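Local coordinates for DSBA-like thioredoxin domain-containing protein (Nitrosomonas europaea, PDB 2IN3) that probably acts as a thiol-disulfide oxidoreductase of the DsbA family, in the FrnE-like subfamily, and is thought to be a protein disulfide isomerase, at residues A[78-92]-A[120-132]. Sequence-based numbering, arbitrary orientation.
Sequences PFTFENALPEGFIYD and RAFYVGQEDVAQL. With EDO (1,2-ethanediol), chain C.
Phe79 turns its ring edge to one face of Tyr123 in an offset edge-to-face pair, the planes 65° apart and CE1 of Phe79 lying 3.5 Å from CD1 of Tyr123. CD2 of Phe122 sits over the centre of the opposite face. Phe122, its CG anti to the backbone N (chi1 -179°), presents its own edge to the face of Tyr91, the planes at 83°. CZ of Phe89 meets the Phe122 rim at CE1, 3.7 Å away, and CD2 of Leu85 touches CZ. Phenylalanine suits these places by offering a C-H edge to a tyrosine pi face; tyrosine adds a hydroxyl: a water accepts from Tyr123 OH and donates to Tyr91 OH, which also bonds to Met17 O. Tyr123 lies near, without touching, the putative CxxC site.

The loop 78-92, between helices 58-75 and 94-106, also bonds to the C-terminal end of helix 111-123. Threonine pairs with two successive carbonyls: Thr80 N gives a nearly straight bond to Tyr123 O (2.9 Å), while Thr80 OG1 donates in the carbonyl plane to a lone pair of Val124 O at 2.7 Å. Gln126, extended beyond CG, is long enough to bring NE2 to Glu82 O (2.8 Å) and, weakly, to Thr80 O. Hydrogen bonds and rings thus interleave around Phe79-Thr80 and Tyr123: loop and helix end satisfy each other's polar atoms, and two phenylalanines hold the Tyr123 ring between them.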
ATOM      1  N   PRO A  78       3.173   2.781 -14.891  1.00 47.51           N
ATOM      2  CA  PRO A  78       3.501   1.706 -15.846  1.00 47.63           C
ATOM      3  C   PRO A  78       2.994   0.314 -15.395  1.00 47.22           C
ATOM      4  O   PRO A  78       2.916   0.025 -14.198  1.00 46.78           O
ATOM      5  CB  PRO A  78       5.037   1.744 -15.883  1.00 47.25           C
ATOM      6  CG  PRO A  78       5.410   2.223 -14.471  1.00 47.58           C
ATOM      7  CD  PRO A  78       4.354   3.220 -14.109  1.00 47.84           C
ATOM      8  N   PHE A  79       2.672  -0.532 -16.376  1.00 46.78           N
ATOM      9  CA  PHE A  79       2.369  -1.953 -16.154  1.00 46.63           C
ATOM     10  C   PHE A  79       2.980  -2.717 -17.319  1.00 46.20           C
ATOM     11  O   PHE A  79       3.002  -2.213 -18.427  1.00 45.82           O
ATOM     12  CB  PHE A  79       0.848  -2.228 -16.179  1.00 46.04           C
ATOM     13  CG  PHE A  79       0.063  -1.564 -15.064  1.00 47.72           C
ATOM     14  CD1 PHE A  79      -0.337  -2.300 -13.946  1.00 45.83           C
ATOM     15  CD2 PHE A  79      -0.335  -0.235 -15.176  1.00 45.24           C
ATOM     16  CE1 PHE A  79      -1.102  -1.728 -12.939  1.00 46.97           C
ATOM     17  CE2 PHE A  79      -1.076   0.376 -14.158  1.00 46.49           C
ATOM     18  CZ  PHE A  79      -1.452  -0.355 -13.038  1.00 45.31           C
ATOM     19  N   THR A  80       3.470  -3.925 -17.059  1.00 45.74           N
ATOM     20  CA  THR A  80       3.904  -4.839 -18.116  1.00 45.69           C
ATOM     21  C   THR A  80       2.776  -5.808 -18.385  1.00 45.59           C
ATOM     22  O   THR A  80       2.442  -6.638 -17.545  1.00 44.86           O
ATOM     23  CB  THR A  80       5.173  -5.594 -17.730  1.00 45.66           C
ATOM     24  OG1 THR A  80       6.139  -4.645 -17.292  1.00 45.38           O
ATOM     25  CG2 THR A  80       5.729  -6.364 -18.928  1.00 45.45           C
ATOM     26  N   PHE A  81       2.140  -5.641 -19.540  1.00 45.49           N
ATOM     27  CA  PHE A  81       0.938  -6.384 -19.838  1.00 45.82           C
ATOM     28  C   PHE A  81       1.279  -7.715 -20.473  1.00 46.68           C
ATOM     29  O   PHE A  81       0.534  -8.681 -20.319  1.00 47.12           O
ATOM     30  CB  PHE A  81       0.009  -5.570 -20.750  1.00 45.33           C
ATOM     31  CG  PHE A  81      -0.663  -4.447 -20.047  1.00 44.11           C
ATOM     32  CD1 PHE A  81      -1.717  -4.681 -19.199  1.00 44.90           C
ATOM     33  CD2 PHE A  81      -0.214  -3.141 -20.202  1.00 44.33           C
ATOM     34  CE1 PHE A  81      -2.335  -3.630 -18.533  1.00 45.55           C
ATOM     35  CE2 PHE A  81      -0.833  -2.091 -19.533  1.00 44.22           C
ATOM     36  CZ  PHE A  81      -1.884  -2.339 -18.699  1.00 45.63           C
ATOM     37  N   GLU A  82       2.404  -7.760 -21.184  1.00 47.25           N
ATOM     38  CA  GLU A  82       2.837  -8.979 -21.873  1.00 48.14           C
ATOM     39  C   GLU A  82       3.081 -10.082 -20.835  1.00 47.59           C
ATOM     40  O   GLU A  82       3.852  -9.898 -19.896  1.00 47.57           O
ATOM     41  CB  GLU A  82       4.108  -8.720 -22.688  1.00 48.64           C
ATOM     42  CG  GLU A  82       3.939  -7.807 -23.909  1.00 52.87           C
ATOM     43  CD  GLU A  82       3.682  -6.337 -23.542  1.00 57.59           C
ATOM     44  OE1 GLU A  82       4.102  -5.886 -22.432  1.00 56.32           O
ATOM     45  OE2 GLU A  82       3.051  -5.639 -24.378  1.00 58.76           O
ATOM     46  N   ASN A  83       2.403 -11.214 -21.020  1.00 47.30           N
ATOM     47  CA  ASN A  83       2.413 -12.341 -20.073  1.00 47.87           C
ATOM     48  C   ASN A  83       2.061 -12.033 -18.611  1.00 47.23           C
ATOM     49  O   ASN A  83       2.447 -12.780 -17.716  1.00 47.77           O
ATOM     50  CB  ASN A  83       3.705 -13.154 -20.189  1.00 48.04           C
ATOM     51  CG  ASN A  83       3.865 -13.770 -21.569  1.00 50.65           C
ATOM     52  OD1 ASN A  83       4.384 -13.135 -22.487  1.00 53.86           O
ATOM     53  ND2 ASN A  83       3.398 -15.005 -21.730  1.00 52.43           N
ATOM     54  N   ALA A  84       1.320 -10.947 -18.389  1.00 46.95           N
ATOM     55  CA  ALA A  84       0.773 -10.594 -17.068  1.00 46.39           C
ATOM     56  C   ALA A  84      -0.036 -11.733 -16.454  1.00 46.83           C
ATOM     57  O   ALA A  84      -0.755 -12.468 -17.161  1.00 45.45           O
ATOM     58  CB  ALA A  84      -0.094  -9.335 -17.161  1.00 46.57           C
ATOM     59  N   LEU A  85       0.104 -11.878 -15.134  1.00 46.44           N
ATOM     60  CA  LEU A  85      -0.707 -12.818 -14.355  1.00 47.06           C
ATOM     61  C   LEU A  85      -0.890 -14.173 -15.050  1.00 47.11           C
ATOM     62  O   LEU A  85      -2.017 -14.515 -15.426  1.00 47.36           O
ATOM     63  CB  LEU A  85      -2.074 -12.183 -14.023  1.00 46.42           C
ATOM     64  CG  LEU A  85      -2.019 -10.857 -13.249  1.00 46.73           C
ATOM     65  CD1 LEU A  85      -3.383 -10.160 -13.181  1.00 47.98           C
ATOM     66  CD2 LEU A  85      -1.477 -11.063 -11.845  1.00 47.45           C
ATOM     67  N   PRO A  86       0.207 -14.956 -15.203  1.00 47.65           N
ATOM     68  CA  PRO A  86       0.153 -16.230 -15.930  1.00 47.72           C
ATOM     69  C   PRO A  86      -0.729 -17.209 -15.180  1.00 48.22           C
ATOM     70  O   PRO A  86      -0.882 -17.082 -13.969  1.00 47.87           O
ATOM     71  CB  PRO A  86       1.601 -16.754 -15.891  1.00 48.13           C
ATOM     72  CG  PRO A  86       2.428 -15.689 -15.268  1.00 47.85           C
ATOM     73  CD  PRO A  86       1.536 -14.690 -14.616  1.00 47.78           C
ATOM     74  N   GLU A  87      -1.300 -18.184 -15.880  1.00 48.31           N
ATOM     75  CA  GLU A  87      -2.179 -19.134 -15.212  1.00 49.12           C
ATOM     76  C   GLU A  87      -1.367 -19.951 -14.201  1.00 49.02           C
ATOM     77  O   GLU A  87      -0.246 -20.396 -14.484  1.00 49.03           O
ATOM     78  CB  GLU A  87      -2.969 -20.006 -16.219  1.00 49.51           C
ATOM     79  CG  GLU A  87      -2.431 -21.390 -16.482  1.00 51.20           C
ATOM     80  CD  GLU A  87      -2.921 -22.434 -15.474  1.00 54.51           C
ATOM     81  OE1 GLU A  87      -3.500 -22.044 -14.429  1.00 55.58           O
ATOM     82  OE2 GLU A  87      -2.718 -23.651 -15.725  1.00 54.11           O
ATOM     83  N   GLY A  88      -1.935 -20.116 -13.014  1.00 48.84           N
ATOM     84  CA  GLY A  88      -1.245 -20.792 -11.937  1.00 48.63           C
ATOM     85  C   GLY A  88      -0.830 -19.776 -10.902  1.00 48.65           C
ATOM     86  O   GLY A  88      -0.534 -20.130  -9.765  1.00 48.65           O
ATOM     87  N   PHE A  89      -0.812 -18.501 -11.289  1.00 48.24           N
ATOM     88  CA  PHE A  89      -0.450 -17.449 -10.364  1.00 48.60           C
ATOM     89  C   PHE A  89      -1.462 -17.391  -9.224  1.00 48.37           C
ATOM     90  O   PHE A  89      -2.678 -17.457  -9.457  1.00 48.49           O
ATOM     91  CB  PHE A  89      -0.364 -16.087 -11.069  1.00 48.48           C
ATOM     92  CG  PHE A  89       0.060 -14.983 -10.163  1.00 49.62           C
ATOM     93  CD1 PHE A  89       1.391 -14.876  -9.749  1.00 49.84           C
ATOM     94  CD2 PHE A  89      -0.878 -14.076  -9.678  1.00 48.75           C
ATOM     95  CE1 PHE A  89       1.785 -13.858  -8.883  1.00 49.94           C
ATOM     96  CE2 PHE A  89      -0.504 -13.057  -8.812  1.00 47.85           C
ATOM     97  CZ  PHE A  89       0.825 -12.939  -8.414  1.00 49.60           C
ATOM     98  N   ILE A  90      -0.947 -17.282  -8.001  1.00 47.83           N
ATOM     99  CA  ILE A  90      -1.779 -17.221  -6.807  1.00 47.80           C
ATOM    100  C   ILE A  90      -1.713 -15.791  -6.258  1.00 48.10           C
ATOM    101  O   ILE A  90      -0.639 -15.290  -5.909  1.00 48.15           O
ATOM    102  CB  ILE A  90      -1.349 -18.265  -5.749  1.00 48.12           C
ATOM    103  CG1 ILE A  90      -1.494 -19.688  -6.322  1.00 47.28           C
ATOM    104  CG2 ILE A  90      -2.155 -18.101  -4.451  1.00 47.89           C
ATOM    105  CD1 ILE A  90      -1.103 -20.789  -5.365  1.00 47.75           C
ATOM    106  N   TYR A  91      -2.868 -15.145  -6.193  1.00 47.79           N
ATOM    107  CA  TYR A  91      -2.952 -13.733  -5.841  1.00 48.03           C
ATOM    108  C   TYR A  91      -3.017 -13.527  -4.302  1.00 48.33           C
ATOM    109  O   TYR A  91      -4.025 -13.040  -3.764  1.00 47.55           O
ATOM    110  CB  TYR A  91      -4.148 -13.092  -6.574  1.00 48.26           C
ATOM    111  CG  TYR A  91      -3.927 -11.636  -6.905  1.00 48.51           C
ATOM    112  CD1 TYR A  91      -3.596 -11.235  -8.203  1.00 47.58           C
ATOM    113  CD2 TYR A  91      -4.014 -10.657  -5.911  1.00 47.94           C
ATOM    114  CE1 TYR A  91      -3.376  -9.893  -8.505  1.00 47.17           C
ATOM    115  CE2 TYR A  91      -3.783  -9.309  -6.201  1.00 49.70           C
ATOM    116  CZ  TYR A  91      -3.466  -8.941  -7.492  1.00 49.55           C
ATOM    117  OH  TYR A  91      -3.242  -7.622  -7.756  1.00 49.24           O
ATOM    118  N   ASP A  92      -1.936 -13.909  -3.612  1.00 48.35           N
ATOM    119  CA  ASP A  92      -1.838 -13.800  -2.152  1.00 48.61           C
ATOM    120  C   ASP A  92      -1.220 -12.475  -1.726  1.00 48.91           C
ATOM    121  O   ASP A  92      -0.002 -12.267  -1.859  1.00 49.77           O
ATOM    122  CB  ASP A  92      -1.038 -14.967  -1.555  1.00 48.57           C
ATOM    123  CG  ASP A  92      -0.978 -14.920  -0.021  1.00 49.06           C
ATOM    124  OD1 ASP A  92      -1.773 -14.172   0.606  1.00 46.55           O
ATOM    125  OD2 ASP A  92      -0.138 -15.641   0.577  1.00 49.31           O
ATOM    126  N   ARG A 120       6.271  -1.693  -7.954  1.00 44.49           N
ATOM    127  CA  ARG A 120       6.980  -1.625  -9.218  1.00 45.46           C
ATOM    128  C   ARG A 120       7.465  -3.026  -9.612  1.00 45.74           C
ATOM    129  O   ARG A 120       7.395  -3.402 -10.805  1.00 45.89           O
ATOM    130  CB  ARG A 120       8.141  -0.631  -9.144  1.00 44.37           C
ATOM    131  CG  ARG A 120       8.772  -0.317 -10.471  1.00 46.07           C
ATOM    132  CD  ARG A 120       9.996   0.598 -10.263  1.00 50.13           C
ATOM    133  NE  ARG A 120       9.641   1.899  -9.677  1.00 49.99           N
ATOM    134  CZ  ARG A 120       9.842   2.254  -8.403  1.00 53.79           C
ATOM    135  NH1 ARG A 120      10.408   1.414  -7.520  1.00 50.89           N
ATOM    136  NH2 ARG A 120       9.479   3.473  -8.002  1.00 54.09           N
ATOM    137  N   ALA A 121       7.938  -3.781  -8.619  1.00 44.93           N
ATOM    138  CA  ALA A 121       8.486  -5.103  -8.872  1.00 45.20           C
ATOM    139  C   ALA A 121       7.386  -6.023  -9.389  1.00 45.03           C
ATOM    140  O   ALA A 121       7.641  -6.901 -10.208  1.00 44.59           O
ATOM    141  CB  ALA A 121       9.121  -5.670  -7.629  1.00 44.80           C
ATOM    142  N   PHE A 122       6.183  -5.837  -8.855  1.00 44.58           N
ATOM    143  CA  PHE A 122       5.032  -6.605  -9.259  1.00 45.29           C
ATOM    144  C   PHE A 122       4.463  -6.155 -10.621  1.00 45.49           C
ATOM    145  O   PHE A 122       4.425  -6.945 -11.577  1.00 44.62           O
ATOM    146  CB  PHE A 122       3.963  -6.516  -8.174  1.00 45.55           C
ATOM    147  CG  PHE A 122       2.713  -7.308  -8.482  1.00 46.53           C
ATOM    148  CD1 PHE A 122       2.783  -8.685  -8.740  1.00 46.59           C
ATOM    149  CD2 PHE A 122       1.483  -6.696  -8.468  1.00 46.10           C
ATOM    150  CE1 PHE A 122       1.622  -9.425  -9.006  1.00 46.96           C
ATOM    151  CE2 PHE A 122       0.314  -7.423  -8.739  1.00 48.22           C
ATOM    152  CZ  PHE A 122       0.387  -8.781  -9.015  1.00 45.12           C
ATOM    153  N   TYR A 123       4.038  -4.897 -10.713  1.00 45.18           N
ATOM    154  CA  TYR A 123       3.343  -4.433 -11.927  1.00 45.98           C
ATOM    155  C   TYR A 123       4.237  -4.317 -13.155  1.00 46.19           C
ATOM    156  O   TYR A 123       3.804  -4.619 -14.284  1.00 46.28           O
ATOM    157  CB  TYR A 123       2.594  -3.135 -11.663  1.00 45.57           C
ATOM    158  CG  TYR A 123       1.446  -3.342 -10.700  1.00 45.75           C
ATOM    159  CD1 TYR A 123       0.404  -4.219 -11.020  1.00 46.44           C
ATOM    160  CD2 TYR A 123       1.402  -2.685  -9.466  1.00 46.32           C
ATOM    161  CE1 TYR A 123      -0.654  -4.437 -10.142  1.00 45.72           C
ATOM    162  CE2 TYR A 123       0.334  -2.910  -8.560  1.00 44.66           C
ATOM    163  CZ  TYR A 123      -0.692  -3.773  -8.945  1.00 44.46           C
ATOM    164  OH  TYR A 123      -1.720  -4.030  -8.100  1.00 44.62           O
ATOM    165  N   VAL A 124       5.487  -3.921 -12.939  1.00 45.55           N
ATOM    166  CA  VAL A 124       6.431  -3.737 -14.039  1.00 45.39           C
ATOM    167  C   VAL A 124       7.352  -4.935 -14.125  1.00 45.33           C
ATOM    168  O   VAL A 124       7.500  -5.524 -15.194  1.00 44.79           O
ATOM    169  CB  VAL A 124       7.235  -2.417 -13.875  1.00 45.81           C
ATOM    170  CG1 VAL A 124       8.217  -2.185 -15.052  1.00 46.39           C
ATOM    171  CG2 VAL A 124       6.256  -1.222 -13.712  1.00 46.29           C
ATOM    172  N   GLY A 125       7.945  -5.311 -12.996  1.00 44.85           N
ATOM    173  CA  GLY A 125       8.942  -6.381 -12.981  1.00 45.70           C
ATOM    174  C   GLY A 125       8.328  -7.758 -13.190  1.00 46.19           C
ATOM    175  O   GLY A 125       9.030  -8.697 -13.556  1.00 46.42           O
ATOM    176  N   GLN A 126       7.015  -7.878 -12.940  1.00 46.57           N
ATOM    177  CA  GLN A 126       6.305  -9.171 -12.969  1.00 47.06           C
ATOM    178  C   GLN A 126       6.882 -10.151 -11.958  1.00 47.81           C
ATOM    179  O   GLN A 126       6.948 -11.373 -12.205  1.00 47.95           O
ATOM    180  CB  GLN A 126       6.310  -9.763 -14.383  1.00 46.95           C
ATOM    181  CG  GLN A 126       5.689  -8.831 -15.389  1.00 45.59           C
ATOM    182  CD  GLN A 126       5.378  -9.483 -16.702  1.00 45.09           C
ATOM    183  OE1 GLN A 126       6.228 -10.128 -17.291  1.00 44.68           O
ATOM    184  NE2 GLN A 126       4.155  -9.306 -17.177  1.00 45.41           N
ATOM    185  N   GLU A 127       7.350  -9.620 -10.836  1.00 47.86           N
ATOM    186  CA  GLU A 127       7.984 -10.455  -9.840  1.00 49.11           C
ATOM    187  C   GLU A 127       6.916 -10.958  -8.884  1.00 49.06           C
ATOM    188  O   GLU A 127       5.900 -10.288  -8.681  1.00 48.19           O
ATOM    189  CB  GLU A 127       9.051  -9.683  -9.090  1.00 49.59           C
ATOM    190  CG  GLU A 127      10.116  -9.121  -9.988  1.00 52.26           C
ATOM    191  CD  GLU A 127      11.255  -8.497  -9.216  1.00 56.98           C
ATOM    192  OE1 GLU A 127      11.352  -8.711  -7.997  1.00 59.86           O
ATOM    193  OE2 GLU A 127      12.052  -7.772  -9.831  1.00 61.28           O
ATOM    194  N   ASP A 128       7.136 -12.147  -8.333  1.00 49.13           N
ATOM    195  CA  ASP A 128       6.181 -12.726  -7.407  1.00 49.59           C
ATOM    196  C   ASP A 128       6.464 -12.161  -6.026  1.00 49.09           C
ATOM    197  O   ASP A 128       7.222 -12.731  -5.235  1.00 48.73           O
ATOM    198  CB  ASP A 128       6.252 -14.255  -7.423  1.00 50.53           C
ATOM    199  CG  ASP A 128       5.094 -14.904  -6.669  1.00 52.43           C
ATOM    200  OD1 ASP A 128       4.235 -14.175  -6.113  1.00 53.72           O
ATOM    201  OD2 ASP A 128       5.048 -16.156  -6.641  1.00 53.71           O
ATOM    202  N   VAL A 129       5.845 -11.013  -5.760  1.00 50.32           N
ATOM    203  CA  VAL A 129       6.052 -10.272  -4.516  1.00 50.44           C
ATOM    204  C   VAL A 129       5.369 -10.898  -3.296  1.00 51.13           C
ATOM    205  O   VAL A 129       5.516 -10.407  -2.169  1.00 51.07           O
ATOM    206  CB  VAL A 129       5.705  -8.762  -4.668  1.00 50.25           C
ATOM    207  CG1 VAL A 129       6.573  -8.150  -5.756  1.00 48.33           C
ATOM    208  CG2 VAL A 129       4.226  -8.552  -4.964  1.00 50.21           C
ATOM    209  N   ALA A 130       4.670 -12.010  -3.524  1.00 51.32           N
ATOM    210  CA  ALA A 130       4.249 -12.900  -2.433  1.00 51.61           C
ATOM    211  C   ALA A 130       5.393 -13.727  -1.818  1.00 51.79           C
ATOM    212  O   ALA A 130       5.210 -14.332  -0.756  1.00 52.09           O
ATOM    213  CB  ALA A 130       3.136 -13.819  -2.909  1.00 51.82           C
ATOM    214  N   GLN A 131       6.565 -13.760  -2.470  1.00 51.65           N
ATOM    215  CA  GLN A 131       7.698 -14.563  -1.999  1.00 51.20           C
ATOM    216  C   GLN A 131       8.740 -13.786  -1.191  1.00 50.68           C
ATOM    217  O   GLN A 131       9.144 -12.693  -1.576  1.00 50.11           O
ATOM    218  CB  GLN A 131       8.408 -15.290  -3.161  1.00 51.90           C
ATOM    219  CG  GLN A 131       7.483 -15.948  -4.201  1.00 52.96           C
ATOM    220  CD  GLN A 131       6.731 -17.181  -3.674  1.00 55.77           C
ATOM    221  OE1 GLN A 131       7.240 -17.939  -2.844  1.00 54.48           O
ATOM    222  NE2 GLN A 131       5.514 -17.391  -4.186  1.00 55.73           N
ATOM    223  N   LEU A 132       9.207 -14.391  -0.097  1.00 49.89           N
ATOM    224  CA  LEU A 132      10.263 -13.801   0.738  1.00 49.63           C
ATOM    225  C   LEU A 132      11.518 -13.456  -0.082  1.00 49.30           C
ATOM    226  O   LEU A 132      12.111 -12.384   0.093  1.00 49.41           O
ATOM    227  CB  LEU A 132      10.617 -14.704   1.943  1.00 49.69           C
ATOM    228  CG  LEU A 132      11.903 -14.414   2.738  1.00 49.46           C
ATOM    229  CD1 LEU A 132      11.788 -13.115   3.510  1.00 51.13           C
ATOM    230  CD2 LEU A 132      12.318 -15.552   3.674  1.00 50.18           C
TER
HETATM  231  C1  EDO C 216       8.084   4.418 -12.271  1.00 58.43           C
HETATM  232  O1  EDO C 216       8.045   3.079 -11.782  1.00 55.18           O
HETATM  233  C2  EDO C 216       7.638   5.371 -11.175  1.00 59.59           C
HETATM  234  O2  EDO C 216       8.135   4.894  -9.925  1.00 60.75           O
HETATM  235  O   HOH W   1       2.923  -7.134 -14.799  1.00 45.43           O
HETATM  236  O   HOH W   2       2.270 -15.790  -5.399  1.00 53.55           O
HETATM  237  O   HOH W   3      -3.766  -5.559  -9.256  1.00 36.41           O